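Local atomic coordinates of Polyphosphate:AMP phosphotransferase (Meiothermus ruber H328, PDB entry 5O6M), a protein that transfers phosphate from inorganic polyphosphate to nucleotides, converting AMP to ADP and ADP to ATP. Residues Ala64-Gly69 / Phe120-Tyr125. The protein carries 1 engineered substitution. Numbering follows the deposited sequence.
Engineered in segment 120-125: D121 (natural residue Asn). With ATP (adenosine-5'-triphosphate), chain X; PO4 (phosphate ion), chain Y.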
ATOM      1  N   ALA D  64      -2.295   7.997  25.187  1.00 55.57           N
ATOM      2  CA  ALA D  64      -2.971   8.527  26.364  1.00 55.90           C
ATOM      3  C   ALA D  64      -4.101   7.588  26.748  1.00 60.42           C
ATOM      4  O   ALA D  64      -4.574   6.789  25.933  1.00 51.03           O
ATOM      5  CB  ALA D  64      -3.512   9.941  26.120  1.00 51.48           C
ATOM      6  N   MET D  65      -4.516   7.678  28.010  1.00 58.17           N
ATOM      7  CA  MET D  65      -5.779   7.073  28.399  1.00 59.84           C
ATOM      8  C   MET D  65      -6.899   7.650  27.542  1.00 56.17           C
ATOM      9  O   MET D  65      -6.793   8.759  27.005  1.00 52.93           O
ATOM     10  CB  MET D  65      -6.067   7.326  29.881  1.00 62.46           C
ATOM     11  CG  MET D  65      -5.017   6.780  30.842  1.00 60.97           C
ATOM     12  SD  MET D  65      -4.847   4.984  30.788  1.00 70.24           S
ATOM     13  CE  MET D  65      -6.558   4.477  30.930  1.00 67.83           C
ATOM     14  N   ASP D  66      -7.985   6.887  27.413  1.00 53.23           N
ATOM     15  CA  ASP D  66      -9.127   7.364  26.646  1.00 52.81           C
ATOM     16  C   ASP D  66      -9.574   8.720  27.174  1.00 61.42           C
ATOM     17  O   ASP D  66      -9.682   8.923  28.386  1.00 63.48           O
ATOM     18  CB  ASP D  66     -10.274   6.356  26.719  1.00 62.33           C
ATOM     19  CG  ASP D  66      -9.899   5.005  26.146  1.00 73.88           C
ATOM     20  OD1 ASP D  66      -9.004   4.957  25.275  1.00 74.63           O
ATOM     21  OD2 ASP D  66     -10.499   3.994  26.568  1.00 79.12           O
ATOM     22  N   ALA D  67      -9.836   9.647  26.256  1.00 52.57           N
ATOM     23  CA  ALA D  67     -10.153  11.034  26.572  1.00 58.07           C
ATOM     24  C   ALA D  67      -8.975  11.768  27.197  1.00 59.84           C
ATOM     25  O   ALA D  67      -9.160  12.853  27.767  1.00 67.34           O
ATOM     26  CB  ALA D  67     -11.374  11.139  27.496  1.00 61.32           C
ATOM     27  N   GLY D  68      -7.765  11.213  27.103  1.00 56.49           N
ATOM     28  CA  GLY D  68      -6.582  11.850  27.649  1.00 59.39           C
ATOM     29  C   GLY D  68      -6.065  13.035  26.865  1.00 55.90           C
ATOM     30  O   GLY D  68      -5.053  13.620  27.260  1.00 53.60           O
ATOM     31  N   GLY D  69      -6.723  13.396  25.769  1.00 57.60           N
ATOM     32  CA  GLY D  69      -6.400  14.597  25.031  1.00 56.53           C
ATOM     33  C   GLY D  69      -5.530  14.448  23.795  1.00 61.98           C
ATOM     34  O   GLY D  69      -4.927  15.442  23.370  1.00 51.57           O
ATOM     35  N   PHE D 120       1.701   9.782  14.939  1.00 53.62           N
ATOM     36  CA  PHE D 120       1.032   8.517  15.217  1.00 44.14           C
ATOM     37  C   PHE D 120      -0.055   8.768  16.256  1.00 51.12           C
ATOM     38  O   PHE D 120       0.237   9.020  17.429  1.00 47.54           O
ATOM     39  CB  PHE D 120       2.029   7.462  15.691  1.00 45.75           C
ATOM     40  CG  PHE D 120       2.748   6.754  14.572  1.00 48.64           C
ATOM     41  CD1 PHE D 120       2.576   7.151  13.254  1.00 46.48           C
ATOM     42  CD2 PHE D 120       3.580   5.676  14.838  1.00 39.71           C
ATOM     43  CE1 PHE D 120       3.235   6.492  12.222  1.00 47.35           C
ATOM     44  CE2 PHE D 120       4.238   5.015  13.812  1.00 38.15           C
ATOM     45  CZ  PHE D 120       4.066   5.421  12.504  1.00 39.21           C
ATOM     46  N   ASP D 121      -1.310   8.724  15.815  1.00 52.09           N
ATOM     47  CA  ASP D 121      -2.467   8.818  16.705  1.00 53.53           C
ATOM     48  C   ASP D 121      -2.730   7.406  17.208  1.00 49.03           C
ATOM     49  O   ASP D 121      -3.418   6.610  16.567  1.00 52.91           O
ATOM     50  CB  ASP D 121      -3.661   9.413  15.969  1.00 52.15           C
ATOM     51  CG  ASP D 121      -4.962   9.253  16.730  1.00 54.82           C
ATOM     52  OD1 ASP D 121      -4.924   9.162  17.973  1.00 64.92           O
ATOM     53  OD2 ASP D 121      -6.026   9.220  16.079  1.00 64.58           O
ATOM     54  N   ARG D 122      -2.163   7.093  18.377  1.00 52.62           N
ATOM     55  CA  ARG D 122      -1.961   5.713  18.807  1.00 53.23           C
ATOM     56  C   ARG D 122      -0.887   5.089  17.923  1.00 51.88           C
ATOM     57  O   ARG D 122      -0.541   5.656  16.881  1.00 53.94           O
ATOM     58  CB  ARG D 122      -3.266   4.918  18.747  1.00 58.60           C
ATOM     59  CG  ARG D 122      -4.306   5.380  19.759  1.00 58.42           C
ATOM     60  CD  ARG D 122      -5.509   4.450  19.782  1.00 57.34           C
ATOM     61  NE  ARG D 122      -6.627   5.035  20.516  1.00 61.64           N
ATOM     62  CZ  ARG D 122      -6.804   4.919  21.827  1.00 62.48           C
ATOM     63  NH1 ARG D 122      -5.939   4.229  22.560  1.00 58.38           N
ATOM     64  NH2 ARG D 122      -7.853   5.488  22.404  1.00 50.91           N
ATOM     65  N   SER D 123      -0.341   3.942  18.310  1.00 47.90           N
ATOM     66  CA  SER D 123       0.869   3.475  17.652  1.00 50.93           C
ATOM     67  C   SER D 123       1.055   1.987  17.917  1.00 51.18           C
ATOM     68  O   SER D 123       0.144   1.295  18.382  1.00 44.82           O
ATOM     69  CB  SER D 123       2.088   4.264  18.138  1.00 48.50           C
ATOM     70  OG  SER D 123       2.344   3.964  19.498  1.00 48.67           O
ATOM     71  N   HIS D 124       2.262   1.506  17.606  1.00 44.01           N
ATOM     72  CA  HIS D 124       2.675   0.149  17.932  1.00 45.53           C
ATOM     73  C   HIS D 124       2.609  -0.138  19.426  1.00 51.60           C
ATOM     74  O   HIS D 124       2.601  -1.310  19.819  1.00 47.93           O
ATOM     75  CB  HIS D 124       4.100  -0.086  17.420  1.00 41.12           C
ATOM     76  CG  HIS D 124       5.040   1.048  17.698  1.00 42.63           C
ATOM     77  ND1 HIS D 124       4.827   2.325  17.225  1.00 46.07           N
ATOM     78  CD2 HIS D 124       6.213   1.091  18.373  1.00 45.93           C
ATOM     79  CE1 HIS D 124       5.812   3.113  17.620  1.00 42.56           C
ATOM     80  NE2 HIS D 124       6.669   2.388  18.315  1.00 46.52           N
ATOM     81  N   TYR D 125       2.572   0.897  20.267  1.00 48.28           N
ATOM     82  CA  TYR D 125       2.525   0.663  21.704  1.00 50.12           C
ATOM     83  C   TYR D 125       1.209   0.034  22.138  1.00 47.74           C
ATOM     84  O   TYR D 125       1.173  -0.645  23.169  1.00 51.57           O
ATOM     85  CB  TYR D 125       2.784   1.973  22.460  1.00 42.90           C
ATOM     86  CG  TYR D 125       4.241   2.369  22.389  1.00 46.16           C
ATOM     87  CD1 TYR D 125       5.173   1.804  23.245  1.00 47.58           C
ATOM     88  CD2 TYR D 125       4.687   3.286  21.449  1.00 47.17           C
ATOM     89  CE1 TYR D 125       6.513   2.143  23.174  1.00 41.37           C
ATOM     90  CE2 TYR D 125       6.026   3.634  21.370  1.00 53.71           C
ATOM     91  CZ  TYR D 125       6.935   3.056  22.236  1.00 50.98           C
ATOM     92  OH  TYR D 125       8.269   3.394  22.170  1.00 49.32           O
TER
HETATM   93  PG  ATP X1001      -9.779   7.093  19.546  1.00 75.78           P
HETATM   94  O1G ATP X1001      -8.345   6.957  19.112  1.00 71.24           O
HETATM   95  O2G ATP X1001      -9.995   6.703  21.006  1.00 69.91           O
HETATM   96  O3G ATP X1001     -10.335   8.508  19.327  1.00 65.50           O
HETATM   97  PB  ATP X1001     -11.720   6.275  17.512  1.00 74.32           P
HETATM   98  O1B ATP X1001     -13.109   5.974  17.923  1.00 78.65           O
HETATM   99  O2B ATP X1001     -11.475   7.662  16.916  1.00 86.75           O
HETATM  100  O3B ATP X1001     -10.693   6.089  18.714  1.00 77.23           O
HETATM  101  PA  ATP X1001      -9.953   4.232  16.290  1.00 68.54           P
HETATM  102  O1A ATP X1001      -8.774   4.989  15.823  1.00 79.29           O
HETATM  103  O2A ATP X1001     -10.415   3.142  15.324  1.00 63.74           O
HETATM  104  O3A ATP X1001     -11.200   5.210  16.449  1.00 82.51           O
HETATM  105  O5' ATP X1001      -9.614   3.439  17.688  1.00 68.17           O
HETATM  106  C5' ATP X1001     -10.445   2.339  18.112  1.00 70.71           C
HETATM  107  C4' ATP X1001      -9.746   1.431  19.097  1.00 67.95           C
HETATM  108  O4' ATP X1001      -8.673   0.696  18.467  1.00 67.74           O
HETATM  109  C3' ATP X1001      -9.136   2.093  20.342  1.00 56.32           C
HETATM  110  O3' ATP X1001      -9.894   1.733  21.491  1.00 62.89           O
HETATM  111  C2' ATP X1001      -7.718   1.497  20.418  1.00 65.01           C
HETATM  112  O2' ATP X1001      -7.337   1.113  21.734  1.00 65.30           O
HETATM  113  C1' ATP X1001      -7.874   0.261  19.542  1.00 61.42           C
HETATM  114  N9  ATP X1001      -6.627  -0.311  19.045  1.00 56.55           N
HETATM  115  C8  ATP X1001      -5.571   0.339  18.465  1.00 61.22           C
HETATM  116  N7  ATP X1001      -4.535  -0.429  18.223  1.00 56.03           N
HETATM  117  C5  ATP X1001      -4.941  -1.676  18.673  1.00 47.67           C
HETATM  118  C6  ATP X1001      -4.294  -2.927  18.717  1.00 52.63           C
HETATM  119  N6  ATP X1001      -3.030  -3.126  18.334  1.00 51.38           N
HETATM  120  N1  ATP X1001      -4.987  -3.974  19.216  1.00 50.20           N
HETATM  121  C2  ATP X1001      -6.233  -3.772  19.653  1.00 52.13           C
HETATM  122  N3  ATP X1001      -6.938  -2.639  19.678  1.00 51.27           N
HETATM  123  C4  ATP X1001      -6.232  -1.623  19.171  1.00 49.86           C
HETATM  124  P   PO4 Y1002      -8.662  12.088  23.163  1.00 71.37           P
HETATM  125  O1  PO4 Y1002      -8.998  13.391  23.866  1.00 58.57           O
HETATM  126  O2  PO4 Y1002      -9.897  11.226  23.068  1.00 71.47           O
HETATM  127  O3  PO4 Y1002      -8.156  12.403  21.775  1.00 61.77           O
HETATM  128  O4  PO4 Y1002      -7.596  11.326  23.918  1.00 53.32           O
HETATM  129  O   HOH W   1      -6.382   4.374  25.370  1.00 60.12           O
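D66 and R122 illustrate how one arginine can join a phosphate-binding loop to a nucleotide. The R122 chain runs extended from CG to NE (chi2 -173°, chi3 -167°), carrying the guanidinium across to D66, where NH2 donates to OD1 at 3.1 Å in a salt bridge. The carboxylate oxygen sits near the guanidinium plane, although the two planes stand 68° apart. The same NH2 gives its other hydrogen to ATP O2G at 2.8 Å, while NE reaches O1G at 2.9 Å, a two-pronged, nearly straight grip on the gamma phosphate. E126 takes a further share of the charge at NH1, and ribose C2' lies over one guanidinium face, offset toward its rim.

On the NH1 side the contact is looser. A64 O stays 4.4 Å from R122 NH1, and a water bridges them, accepting from NH1 and donating to A64 O and to D66 OD1 at 2.7 Å. A leucine in place of R122 would probably leave D66 without its cationic mate and the gamma phosphate without this double hydrogen bond. G69 N donates to O4 of a phosphate ion, probably from the crystallisation liquor, at 2.9 Å, where the 64-69 loop enters helix 70-77: the Walker A-like P-loop of the PPK2 family, facing its ATP pocket.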